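Local coordinates for mitogen-activated protein kinase, putative (Map kinase-like protein) (Leishmania major, PDB 3PG1) that probably transfers phosphate from ATP to serine and threonine residues of other proteins, as a MAP kinase-like member of the protein kinase family, at residues 224-227 / 231-234; 139-144 / 321-326; 201-206 / 306-311; 41-46 / 93-98; 79-84 / 354-359. All blocks are in the same frame, centred on the assembly; numbering follows the deposited sequence.

Contact 1 (224-227 / 231-234); sequences MAEM and KALF
Glu226 lays its side chain along the backbone of Lys231 and Ala232, and the distances follow the chain step by step. CG reaches Lys231 O at 3.5 Å, CD passes Ala232 CA at 3.6 Å, and OE1 ends 3.6 Å from Ala232 CB. This reach depends on an extended side chain: CG stands anti to the backbone N (chi1 -171°), and chi2 continues straight on. No direct hydrogen bond joins the two segments. A water mediates instead, donating to Glu226 OE1 at 2.9 Å and accepting from Leu233 N at 3.0 Å, so the backbone of the loop is tied to the carboxylate by way of one molecule. The same OE1 is hydrogen-bonded to Tyr199 OH, which leaves this buried oxygen held by two partners and its rotation restrained. Just before it in the helix, the methyl of Ala225 meets the CD2 branch of Leu233 at 3.7 Å, the apolar half of the interface. Leu233 also sets its CG over the centre of the Phe234 ring, 3.7 Å above the plane. On the other flank of the helix, Met224 and Met227 pack on helix 133-152. The contact folds the chain back on the last turns of helix 214-229, the αF helix at the core of the kinase C-lobe, as it sets out toward αG, helix 239-250.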
# COMPACT_ATOMS: atom_id res chain seq x y z
N MET A 224 -4.39 -13.31 -1.87
CA MET A 224 -4.82 -14.34 -2.83
C MET A 224 -5.68 -15.42 -2.12
O MET A 224 -6.79 -15.67 -2.54
CB MET A 224 -3.61 -14.98 -3.51
CG MET A 224 -4.01 -15.92 -4.62
SD MET A 224 -2.67 -16.32 -5.73
CE MET A 224 -3.45 -17.70 -6.65
N ALA A 225 -5.15 -16.03 -1.04
CA ALA A 225 -5.90 -17.06 -0.25
C ALA A 225 -7.22 -16.50 0.29
O ALA A 225 -8.26 -17.18 0.28
CB ALA A 225 -5.03 -17.56 0.91
N GLU A 226 -7.21 -15.23 0.68
CA GLU A 226 -8.39 -14.59 1.23
C GLU A 226 -9.48 -14.42 0.18
O GLU A 226 -10.66 -14.50 0.52
CB GLU A 226 -8.04 -13.24 1.85
CG GLU A 226 -9.20 -12.63 2.65
CD GLU A 226 -8.82 -11.40 3.45
OE1 GLU A 226 -7.62 -11.21 3.76
OE2 GLU A 226 -9.73 -10.60 3.73
N MET A 227 -9.11 -14.19 -1.09
CA MET A 227 -10.14 -14.03 -2.12
C MET A 227 -10.82 -15.37 -2.38
O MET A 227 -11.99 -15.39 -2.75
CB MET A 227 -9.54 -13.47 -3.42
CG MET A 227 -9.36 -11.96 -3.39
SD MET A 227 -8.93 -11.24 -5.00
CE MET A 227 -7.29 -11.69 -5.07
N LYS A 231 -12.25 -15.03 3.73
CA LYS A 231 -11.89 -14.88 5.14
C LYS A 231 -10.37 -14.80 5.19
O LYS A 231 -9.70 -15.55 4.47
CB LYS A 231 -12.41 -16.08 5.93
CG LYS A 231 -12.23 -16.00 7.43
CD LYS A 231 -13.21 -16.91 8.18
CE LYS A 231 -12.84 -18.38 8.20
NZ LYS A 231 -13.81 -19.16 9.01
N ALA A 232 -9.82 -13.89 6.03
CA ALA A 232 -8.35 -13.78 6.11
C ALA A 232 -7.75 -15.10 6.57
O ALA A 232 -8.38 -15.86 7.31
CB ALA A 232 -7.92 -12.62 7.01
N LEU A 233 -6.60 -15.39 6.03
CA LEU A 233 -5.89 -16.64 6.22
C LEU A 233 -5.30 -16.83 7.63
O LEU A 233 -5.42 -17.91 8.18
CB LEU A 233 -4.77 -16.73 5.15
CG LEU A 233 -3.98 -18.02 5.11
CD1 LEU A 233 -4.91 -19.20 4.97
CD2 LEU A 233 -2.98 -17.98 3.96
N PHE A 234 -4.60 -15.81 8.16
CA PHE A 234 -3.88 -15.88 9.43
C PHE A 234 -4.37 -14.80 10.37
O PHE A 234 -3.80 -13.69 10.43
CB PHE A 234 -2.38 -15.75 9.19
CG PHE A 234 -1.73 -16.74 8.23
CD1 PHE A 234 -1.05 -16.30 7.09
CD2 PHE A 234 -1.81 -18.12 8.46
CE1 PHE A 234 -0.40 -17.22 6.24
CE2 PHE A 234 -1.19 -19.03 7.59
CZ PHE A 234 -0.45 -18.56 6.51
O HOH W 1 -5.54 -13.13 4.30

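Contact 2 (139-144 / 321-326); sequences FMYHIL and ESLFDP
Tyr141 projects its ring from helix 139-144 into the bend of 321-326, where Leu323 lies over one face and the side chain of Phe324 crosses it at about a right angle. The evidence for the first placement is a CH-pi contact: Leu323 CB stands 4.2 Å from the Tyr141 ring centroid and 11° off the ring normal. Leu323 CD1 continues past the ring's root and touches Tyr141 CB at 3.8 Å. Phe324 meets the far end of the tyrosine, its CD1 lying 3.7 Å from Tyr141 OH and 4.1 Å from Tyr141 CE1. The tyrosine extends that far because CG is anti to the backbone N (chi1 -173°), aiming the ring off the helix. Its hydroxyl receives Asp325 N at 3.2 Å with an N-H...O angle of 154°, and it is also hydrogen-bonded to Asp328 OD2, so two partners fix the oxygen. Asp325 turns its own OD2 to Leu327 N, closing an Asx turn that starts within the contact, while Pro326 N sits over a face of the Phe324 ring. Phe320 brings another ring against Tyr141. Together these contacts pin the chain leaving helix 311-315 to the αE helix, 133-152, in the C-lobe, at the start of the C-terminal extension that MAP kinases send back across the fold toward helix 346-360.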
# COMPACT_ATOMS: atom_id res chain seq x y z
N PHE A 139 -7.43 -10.03 -10.81
CA PHE A 139 -7.05 -9.14 -9.70
C PHE A 139 -5.62 -9.37 -9.27
O PHE A 139 -4.86 -8.41 -9.09
CB PHE A 139 -7.99 -9.34 -8.46
CG PHE A 139 -9.43 -8.89 -8.59
CD1 PHE A 139 -9.79 -7.87 -9.46
CD2 PHE A 139 -10.44 -9.50 -7.85
CE1 PHE A 139 -11.13 -7.48 -9.60
CE2 PHE A 139 -11.78 -9.10 -7.99
CZ PHE A 139 -12.11 -8.09 -8.85
N MET A 140 -5.24 -10.65 -9.06
CA MET A 140 -3.87 -11.02 -8.64
C MET A 140 -2.83 -10.58 -9.67
O MET A 140 -1.76 -10.11 -9.28
CB MET A 140 -3.75 -12.54 -8.38
CG MET A 140 -4.40 -13.00 -7.05
SD MET A 140 -3.89 -11.95 -5.62
CE MET A 140 -2.11 -12.16 -5.62
N TYR A 141 -3.16 -10.72 -10.97
CA TYR A 141 -2.21 -10.33 -12.02
C TYR A 141 -1.90 -8.81 -11.85
O TYR A 141 -0.74 -8.42 -11.87
CB TYR A 141 -2.77 -10.67 -13.45
CG TYR A 141 -1.75 -10.44 -14.56
CD1 TYR A 141 -0.58 -11.21 -14.63
CD2 TYR A 141 -1.95 -9.47 -15.53
CE1 TYR A 141 0.37 -10.99 -15.63
CE2 TYR A 141 -1.03 -9.29 -16.58
CZ TYR A 141 0.15 -10.03 -16.60
OH TYR A 141 1.09 -9.83 -17.61
N HIS A 142 -2.93 -7.99 -11.68
CA HIS A 142 -2.79 -6.54 -11.54
C HIS A 142 -2.17 -6.12 -10.21
O HIS A 142 -1.37 -5.18 -10.17
CB HIS A 142 -4.13 -5.85 -11.82
CG HIS A 142 -4.50 -5.89 -13.28
ND1 HIS A 142 -4.33 -4.78 -14.10
CD2 HIS A 142 -4.97 -6.91 -14.03
CE1 HIS A 142 -4.72 -5.16 -15.31
NE2 HIS A 142 -5.11 -6.43 -15.32
N ILE A 143 -2.52 -6.84 -9.13
CA ILE A 143 -1.89 -6.60 -7.81
C ILE A 143 -0.39 -6.84 -7.94
O ILE A 143 0.39 -6.02 -7.45
CB ILE A 143 -2.50 -7.50 -6.67
CG1 ILE A 143 -3.97 -7.09 -6.32
CG2 ILE A 143 -1.60 -7.52 -5.40
CD1 ILE A 143 -4.79 -8.24 -5.63
N LEU A 144 0.02 -7.97 -8.56
CA LEU A 144 1.46 -8.28 -8.66
C LEU A 144 2.19 -7.33 -9.61
O LEU A 144 3.35 -7.04 -9.38
CB LEU A 144 1.70 -9.74 -9.03
CG LEU A 144 1.40 -10.72 -7.88
CD1 LEU A 144 1.33 -12.17 -8.40
CD2 LEU A 144 2.47 -10.58 -6.73
N GLU A 321 -0.72 -17.80 -16.98
CA GLU A 321 -0.47 -18.10 -18.42
C GLU A 321 -1.41 -17.42 -19.40
O GLU A 321 -0.93 -16.84 -20.38
CB GLU A 321 -0.40 -19.60 -18.71
CG GLU A 321 0.31 -19.91 -20.02
CD GLU A 321 0.68 -21.37 -20.20
OE1 GLU A 321 1.58 -21.87 -19.46
OE2 GLU A 321 0.08 -22.03 -21.08
N SER A 322 -2.72 -17.47 -19.15
CA SER A 322 -3.73 -16.88 -20.06
C SER A 322 -3.73 -15.33 -20.09
O SER A 322 -4.37 -14.75 -20.96
CB SER A 322 -5.13 -17.40 -19.73
OG SER A 322 -5.54 -16.94 -18.45
N LEU A 323 -3.03 -14.69 -19.15
CA LEU A 323 -3.04 -13.23 -19.03
C LEU A 323 -1.70 -12.60 -19.28
O LEU A 323 -1.63 -11.42 -19.65
CB LEU A 323 -3.47 -12.83 -17.61
CG LEU A 323 -4.88 -13.27 -17.09
CD1 LEU A 323 -5.15 -12.62 -15.72
CD2 LEU A 323 -6.03 -12.86 -18.03
N PHE A 324 -0.63 -13.35 -18.98
CA PHE A 324 0.72 -12.85 -19.02
C PHE A 324 1.21 -12.40 -20.36
O PHE A 324 1.00 -13.05 -21.38
CB PHE A 324 1.71 -13.87 -18.38
CG PHE A 324 3.16 -13.47 -18.43
CD1 PHE A 324 3.67 -12.54 -17.53
CD2 PHE A 324 4.01 -13.99 -19.41
CE1 PHE A 324 5.01 -12.15 -17.59
CE2 PHE A 324 5.34 -13.59 -19.47
CZ PHE A 324 5.84 -12.71 -18.53
N ASP A 325 1.91 -11.28 -20.33
CA ASP A 325 2.61 -10.74 -21.49
C ASP A 325 3.93 -10.19 -20.94
O ASP A 325 3.91 -9.40 -20.00
CB ASP A 325 1.82 -9.61 -22.17
CG ASP A 325 2.39 -9.29 -23.52
OD1 ASP A 325 1.64 -9.27 -24.48
OD2 ASP A 325 3.60 -9.05 -23.61
N PRO A 326 5.10 -10.62 -21.47
CA PRO A 326 6.38 -10.10 -20.96
C PRO A 326 6.48 -8.58 -20.98
O PRO A 326 7.18 -8.04 -20.16
CB PRO A 326 7.42 -10.77 -21.88
CG PRO A 326 6.67 -11.11 -23.12
CD PRO A 326 5.33 -11.57 -22.59

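Contact 3 (201-206 / 306-311); sequences APELVM and QRRIST
Arg308 grips the carboxylate of Glu203 end-on with two nitrogens, one for each oxygen. NH1 donates to Glu203 OE1 at 2.8 Å, somewhat tilted from the guanidinium plane. NH2 donates to Glu203 OE2 at 2.8 Å, nearly straight at 175° and in that plane. Both oxygens use their syn lone pairs, and the two flat groups lie only 23° apart, the geometry of a bidentate salt bridge. Around this pair, Ala201 CB approaches Arg308 NH1 and Pro202 CD approaches NH2, each at 3.9 Å, so apolar atoms of the helix start flank the charges. Glu203 reaches the arginine with CG lying between the backbone N and the carbonyl carbon (chi1 60°) and a bend at chi2. Seen from Glu203, the next shell is the carbonyls that hold the guanidinium: Arg308 NE donates to Glu302 O and NH1 also bonds Leu214 O, while NH2 has a weak bond to Phe303 O. Trp218 of helix 214-229 packs on Ala201 and Pro202. Ala201, Pro202 and Glu203 form the APE motif that closes the activation segment of protein kinases. Both charges are buried and paired, so each probably keeps the other ionised, while the carbonyls fix the guanidinium and tie that segment's end to the C-lobe.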
# COMPACT_ATOMS: atom_id res chain seq x y z
N ALA A 201 4.54 -10.41 6.91
CA ALA A 201 5.46 -11.50 6.62
C ALA A 201 6.09 -11.93 7.93
O ALA A 201 6.23 -11.09 8.83
CB ALA A 201 6.52 -11.00 5.65
N PRO A 202 6.50 -13.20 8.07
CA PRO A 202 7.17 -13.66 9.33
C PRO A 202 8.33 -12.78 9.77
O PRO A 202 8.39 -12.42 10.94
CB PRO A 202 7.62 -15.08 8.99
CG PRO A 202 6.58 -15.53 7.98
CD PRO A 202 6.34 -14.33 7.13
N GLU A 203 9.17 -12.32 8.83
CA GLU A 203 10.27 -11.40 9.18
C GLU A 203 9.79 -10.04 9.73
O GLU A 203 10.50 -9.48 10.55
CB GLU A 203 11.30 -11.24 8.00
CG GLU A 203 10.72 -10.66 6.70
CD GLU A 203 10.11 -11.62 5.69
OE1 GLU A 203 10.14 -11.27 4.49
OE2 GLU A 203 9.59 -12.70 6.07
N LEU A 204 8.59 -9.52 9.34
CA LEU A 204 8.11 -8.27 9.97
C LEU A 204 7.51 -8.57 11.34
O LEU A 204 7.65 -7.76 12.26
CB LEU A 204 7.06 -7.54 9.11
CG LEU A 204 7.58 -6.98 7.73
CD1 LEU A 204 6.49 -6.28 7.02
CD2 LEU A 204 8.74 -5.94 7.94
N VAL A 205 6.85 -9.74 11.49
CA VAL A 205 6.28 -10.11 12.81
C VAL A 205 7.47 -10.24 13.79
O VAL A 205 7.35 -9.91 14.97
CB VAL A 205 5.46 -11.45 12.73
CG1 VAL A 205 5.01 -11.92 14.13
CG2 VAL A 205 4.24 -11.32 11.76
N MET A 206 8.62 -10.77 13.29
CA MET A 206 9.84 -10.94 14.10
C MET A 206 10.74 -9.69 14.10
O MET A 206 11.89 -9.75 14.53
CB MET A 206 10.59 -12.20 13.71
CG MET A 206 9.73 -13.47 13.88
SD MET A 206 10.67 -14.98 13.56
CE MET A 206 11.03 -14.80 11.78
N GLN A 306 14.24 -15.79 1.77
CA GLN A 306 15.30 -16.25 0.85
C GLN A 306 14.75 -17.28 -0.16
O GLN A 306 15.35 -17.42 -1.21
CB GLN A 306 16.44 -16.94 1.62
CG GLN A 306 17.04 -16.00 2.66
CD GLN A 306 18.03 -16.63 3.58
OE1 GLN A 306 17.89 -17.78 4.01
NE2 GLN A 306 19.02 -15.85 3.95
N ARG A 307 13.64 -18.01 0.16
CA ARG A 307 13.04 -19.04 -0.73
C ARG A 307 11.71 -18.58 -1.30
O ARG A 307 11.05 -19.38 -1.97
CB ARG A 307 12.71 -20.34 0.09
CG ARG A 307 13.87 -21.10 0.64
CD ARG A 307 13.45 -22.34 1.45
NE ARG A 307 14.13 -22.30 2.76
CZ ARG A 307 15.34 -22.80 3.00
NH1 ARG A 307 15.99 -23.48 2.06
NH2 ARG A 307 15.89 -22.66 4.19
N ARG A 308 11.27 -17.37 -0.95
CA ARG A 308 9.98 -16.80 -1.37
C ARG A 308 10.02 -16.32 -2.83
O ARG A 308 11.00 -15.68 -3.29
CB ARG A 308 9.52 -15.69 -0.40
CG ARG A 308 8.00 -15.36 -0.51
CD ARG A 308 7.58 -14.29 0.52
NE ARG A 308 7.95 -14.75 1.88
CZ ARG A 308 8.41 -13.96 2.86
NH1 ARG A 308 8.49 -12.65 2.69
NH2 ARG A 308 8.72 -14.48 4.05
N ILE A 309 8.98 -16.67 -3.57
CA ILE A 309 8.94 -16.39 -5.02
C ILE A 309 8.99 -14.87 -5.28
O ILE A 309 8.35 -14.11 -4.57
CB ILE A 309 7.74 -17.09 -5.70
CG1 ILE A 309 7.85 -17.07 -7.26
CG2 ILE A 309 6.38 -16.46 -5.24
CD1 ILE A 309 6.76 -17.97 -7.99
N SER A 310 9.80 -14.42 -6.25
CA SER A 310 9.92 -13.01 -6.59
C SER A 310 8.70 -12.55 -7.41
O SER A 310 7.96 -13.40 -7.91
CB SER A 310 11.21 -12.78 -7.39
OG SER A 310 11.12 -13.46 -8.63
N THR A 311 8.47 -11.23 -7.54
CA THR A 311 7.31 -10.77 -8.37
C THR A 311 7.43 -11.24 -9.79
O THR A 311 6.41 -11.64 -10.38
CB THR A 311 7.15 -9.24 -8.45
OG1 THR A 311 8.38 -8.71 -8.92
CG2 THR A 311 6.76 -8.63 -7.18

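Contact 4 (41-46 / 93-98); sequences GVDSEG and GLRDIF
Asp43 and Arg95 meet because of their torsions: the aspartate sets CG between its backbone N and carbonyl carbon (chi1 72°), while the arginine starts beside its own N, then bends at chi2 and again at chi3. These turns bring Arg95 NH2 to 3.1 Å from Asp43 OD2. The oxygen lies at the edge of the guanidinium, near its plane, but carboxylate and guanidinium planes are 43° apart and the N-H...O angle is only 131°, so the hydrogen bond within this salt bridge is weak. Only one nitrogen takes part, unlike a bidentate grip. The other carboxylate oxygen serves its own turn: Asp43 OD1 receives weak bonds from Glu45 N, at 3.3 Å, and from Ile47 N. That turn is type I, running from Asp43 to Gly46, with a weak Gly46 N to Asp43 O bond. The backbone of Arg95 is set by the sheet: it and Asp96 both face Val112 of strand 108-114, a classic beta bulge. Beside it, Asp96 OD2 is hydrogen-bonded to Tyr24 OH, and Asp43 also touches Tyr24. The ion pair lies at the surface, where the turn joining strands 36-42 and 48-54 approaches the bulge beside strand 96-100, bridging two places along the antiparallel five-stranded sheet of the kinase N-lobe.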
# COMPACT_ATOMS: atom_id res chain seq x y z
N GLY A 41 -14.94 15.34 -4.24
CA GLY A 41 -15.35 16.34 -5.21
C GLY A 41 -15.44 15.78 -6.61
O GLY A 41 -15.43 14.56 -6.79
N VAL A 42 -15.54 16.67 -7.61
CA VAL A 42 -15.62 16.30 -9.03
C VAL A 42 -14.73 17.26 -9.84
O VAL A 42 -14.71 18.46 -9.55
CB VAL A 42 -17.11 16.30 -9.49
CG1 VAL A 42 -17.25 16.42 -11.00
CG2 VAL A 42 -17.85 15.06 -9.01
N ASP A 43 -13.99 16.74 -10.86
CA ASP A 43 -13.18 17.59 -11.74
C ASP A 43 -14.09 18.27 -12.82
O ASP A 43 -15.30 18.05 -12.84
CB ASP A 43 -11.97 16.83 -12.32
CG ASP A 43 -12.25 15.77 -13.38
OD1 ASP A 43 -13.42 15.38 -13.54
OD2 ASP A 43 -11.28 15.33 -14.04
N SER A 44 -13.52 19.10 -13.72
CA SER A 44 -14.30 19.79 -14.75
C SER A 44 -14.93 18.87 -15.83
O SER A 44 -15.73 19.34 -16.64
CB SER A 44 -13.48 20.92 -15.39
OG SER A 44 -12.37 20.42 -16.12
N GLU A 45 -14.60 17.55 -15.80
CA GLU A 45 -15.09 16.54 -16.75
C GLU A 45 -16.06 15.51 -16.14
O GLU A 45 -16.44 14.55 -16.82
CB GLU A 45 -13.90 15.84 -17.43
N GLY A 46 -16.45 15.71 -14.88
CA GLY A 46 -17.37 14.82 -14.18
C GLY A 46 -16.72 13.68 -13.40
O GLY A 46 -17.40 13.03 -12.60
N GLY A 93 -1.96 7.43 -8.75
CA GLY A 93 -1.13 8.60 -9.03
C GLY A 93 -1.71 9.92 -8.60
O GLY A 93 -2.86 9.98 -8.15
N LEU A 94 -0.89 10.97 -8.71
CA LEU A 94 -1.35 12.33 -8.44
C LEU A 94 -2.13 12.78 -9.68
O LEU A 94 -1.60 12.69 -10.79
CB LEU A 94 -0.16 13.30 -8.24
CG LEU A 94 0.30 13.59 -6.82
CD1 LEU A 94 1.47 14.55 -6.86
CD2 LEU A 94 -0.81 14.19 -5.97
N ARG A 95 -3.39 13.19 -9.49
CA ARG A 95 -4.24 13.75 -10.56
C ARG A 95 -3.89 15.21 -10.67
O ARG A 95 -4.01 15.82 -11.74
CB ARG A 95 -5.74 13.65 -10.21
CG ARG A 95 -6.36 12.27 -10.37
CD ARG A 95 -6.63 11.91 -11.81
NE ARG A 95 -7.84 12.56 -12.33
CZ ARG A 95 -8.55 12.08 -13.35
NH1 ARG A 95 -8.19 10.95 -13.95
NH2 ARG A 95 -9.63 12.72 -13.77
N ASP A 96 -3.53 15.79 -9.52
CA ASP A 96 -3.19 17.20 -9.38
C ASP A 96 -2.50 17.47 -8.05
O ASP A 96 -2.70 16.75 -7.08
CB ASP A 96 -4.46 18.06 -9.50
CG ASP A 96 -4.25 19.49 -9.92
OD1 ASP A 96 -3.08 19.89 -10.11
OD2 ASP A 96 -5.25 20.23 -10.04
N ILE A 97 -1.71 18.54 -8.02
CA ILE A 97 -0.98 19.04 -6.86
C ILE A 97 -0.76 20.55 -7.03
O ILE A 97 -0.39 21.02 -8.12
CB ILE A 97 0.33 18.25 -6.59
CG1 ILE A 97 1.01 18.75 -5.28
CG2 ILE A 97 1.29 18.25 -7.82
CD1 ILE A 97 2.15 17.96 -4.77
N PHE A 98 -1.02 21.30 -5.96
CA PHE A 98 -0.87 22.76 -5.92
C PHE A 98 -0.58 23.23 -4.50
O PHE A 98 -1.11 22.66 -3.54
CB PHE A 98 -2.04 23.53 -6.60
CG PHE A 98 -3.44 23.00 -6.38
CD1 PHE A 98 -3.92 21.91 -7.11
CD2 PHE A 98 -4.31 23.64 -5.51
CE1 PHE A 98 -5.21 21.42 -6.91
CE2 PHE A 98 -5.62 23.17 -5.33
CZ PHE A 98 -6.06 22.05 -6.02

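Contact 5 (79-84 / 354-359); sequences EIRLLN and TAEVER
Glu356 carries the contact, bending at chi2 to reach both Arg81 and Asn84 on the facing helix. One oxygen, OE2, forms a salt bridge with Arg81 NE at 2.9 Å; the nitrogen comes from above the carboxylate, 57° out of its plane, and this bond is the less straight of the two. The stem of the arginine also lies against this group, Arg81 CG being 3.7 Å from Glu356 CD. The other oxygen, OE1, accepts Asn84 ND2 at 3.0 Å on its anti side, almost straight at 171°. A water adds a third link, donating to Glu356 OE1 at 3.1 Å and to Arg81 O at 2.7 Å, so OE1 takes two hydrogens and both carboxylate oxygens are held. Arg81 has a further partner in His338 O, through NH1. Next in sequence, Val357 turns from helix 79-84 and packs on Ile97 of the sheet. The two axes run nearly parallel, 16° apart, with closest approach 10.9 Å, a spacing bridged by side chains. Helix 70-85 is the αC helix of the N-lobe, bearing Glu79, whose ion pair with Lys52 is long and weak here, and its pairing with helix 346-360 is typical of the MAP kinase C-terminal extension.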
# COMPACT_ATOMS: atom_id res chain seq x y z
N GLU A 79 5.92 11.67 0.94
CA GLU A 79 4.67 11.06 0.49
C GLU A 79 4.30 11.58 -0.91
O GLU A 79 3.85 10.83 -1.77
CB GLU A 79 3.52 11.40 1.46
CG GLU A 79 3.65 10.79 2.84
CD GLU A 79 2.47 11.01 3.77
OE1 GLU A 79 1.44 11.57 3.32
OE2 GLU A 79 2.56 10.60 4.95
N ILE A 80 4.52 12.87 -1.14
CA ILE A 80 4.24 13.55 -2.40
C ILE A 80 5.18 13.13 -3.50
O ILE A 80 4.74 12.84 -4.61
CB ILE A 80 4.16 15.09 -2.15
CG1 ILE A 80 2.72 15.51 -1.89
CG2 ILE A 80 4.82 15.97 -3.23
CD1 ILE A 80 2.12 14.96 -0.61
N ARG A 81 6.48 13.12 -3.21
CA ARG A 81 7.50 12.71 -4.17
C ARG A 81 7.26 11.27 -4.65
O ARG A 81 7.40 11.00 -5.84
CB ARG A 81 8.92 12.87 -3.56
CG ARG A 81 9.37 14.36 -3.49
CD ARG A 81 10.84 14.56 -3.81
NE ARG A 81 11.22 13.79 -4.99
CZ ARG A 81 12.24 12.94 -5.04
NH1 ARG A 81 13.06 12.82 -4.00
NH2 ARG A 81 12.47 12.24 -6.13
N LEU A 82 6.86 10.36 -3.73
CA LEU A 82 6.56 8.96 -4.05
C LEU A 82 5.36 8.84 -4.93
O LEU A 82 5.41 8.07 -5.90
CB LEU A 82 6.37 8.14 -2.77
CG LEU A 82 7.62 7.48 -2.25
CD1 LEU A 82 7.41 6.95 -0.86
CD2 LEU A 82 8.08 6.38 -3.20
N LEU A 83 4.29 9.64 -4.66
CA LEU A 83 3.06 9.63 -5.48
C LEU A 83 3.34 10.09 -6.88
O LEU A 83 2.85 9.51 -7.85
CB LEU A 83 1.99 10.54 -4.88
CG LEU A 83 0.96 9.91 -3.93
CD1 LEU A 83 -0.01 10.99 -3.43
CD2 LEU A 83 0.18 8.76 -4.61
N ASN A 84 4.20 11.10 -6.99
CA ASN A 84 4.58 11.74 -8.24
C ASN A 84 5.65 11.02 -9.04
O ASN A 84 5.88 11.36 -10.20
CB ASN A 84 4.97 13.19 -7.95
CG ASN A 84 4.67 14.15 -9.06
OD1 ASN A 84 3.75 13.95 -9.85
ND2 ASN A 84 5.47 15.20 -9.16
N THR A 354 7.69 23.18 -5.12
CA THR A 354 7.54 23.99 -6.33
C THR A 354 8.09 23.21 -7.54
O THR A 354 7.43 23.19 -8.58
CB THR A 354 8.20 25.38 -6.15
OG1 THR A 354 7.78 25.94 -4.90
CG2 THR A 354 7.86 26.34 -7.27
N ALA A 355 9.24 22.53 -7.36
CA ALA A 355 9.88 21.70 -8.39
C ALA A 355 9.02 20.46 -8.68
O ALA A 355 8.95 20.03 -9.84
CB ALA A 355 11.26 21.27 -7.93
N GLU A 356 8.35 19.90 -7.65
CA GLU A 356 7.47 18.73 -7.79
C GLU A 356 6.17 19.12 -8.50
O GLU A 356 5.65 18.32 -9.27
CB GLU A 356 7.19 18.05 -6.44
CG GLU A 356 8.34 17.20 -5.91
CD GLU A 356 8.71 15.97 -6.72
OE1 GLU A 356 7.79 15.31 -7.25
OE2 GLU A 356 9.92 15.66 -6.81
N VAL A 357 5.67 20.36 -8.26
CA VAL A 357 4.46 20.90 -8.92
C VAL A 357 4.80 21.26 -10.39
O VAL A 357 3.96 21.08 -11.27
CB VAL A 357 3.81 22.07 -8.10
CG1 VAL A 357 2.70 22.78 -8.88
CG2 VAL A 357 3.27 21.56 -6.77
N GLU A 358 6.06 21.71 -10.65
CA GLU A 358 6.55 22.08 -11.98
C GLU A 358 6.67 20.87 -12.91
O GLU A 358 6.06 20.87 -13.98
CB GLU A 358 7.89 22.84 -11.89
N ARG A 359 7.43 19.82 -12.49
CA ARG A 359 7.63 18.56 -13.23
C ARG A 359 6.30 17.86 -13.48
O ARG A 359 6.15 17.13 -14.47
CB ARG A 359 8.59 17.63 -12.45
O HOH W 2 8.91 12.44 -7.50

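How the contacts relate
Contacts 4 and 5 lie in the N-lobe, centres about 15 Å apart, and touch directly: Ile97 CD1 packs on Ile80 CG2 at 3.7 Å, joining strand 96-100 to αC helix 70-85. Contacts 1, 2 and 3 form a C-lobe group, centres about 17 to 21 Å apart. Contacts 1 and 2 meet where helix 214-229 packs on helix 133-152, with Met227 CE 3.4 Å from Met140 SD; helix 202-205 of contact 3 comes just before αF in the chain, and contact 3 encloses contact 1. Along the chain, contact 5 encloses contacts 1, 2 and 3 and crosses contact 4, so the C-terminal extension, pinned to αE in contact 2, returns to αC and bridges both lobes.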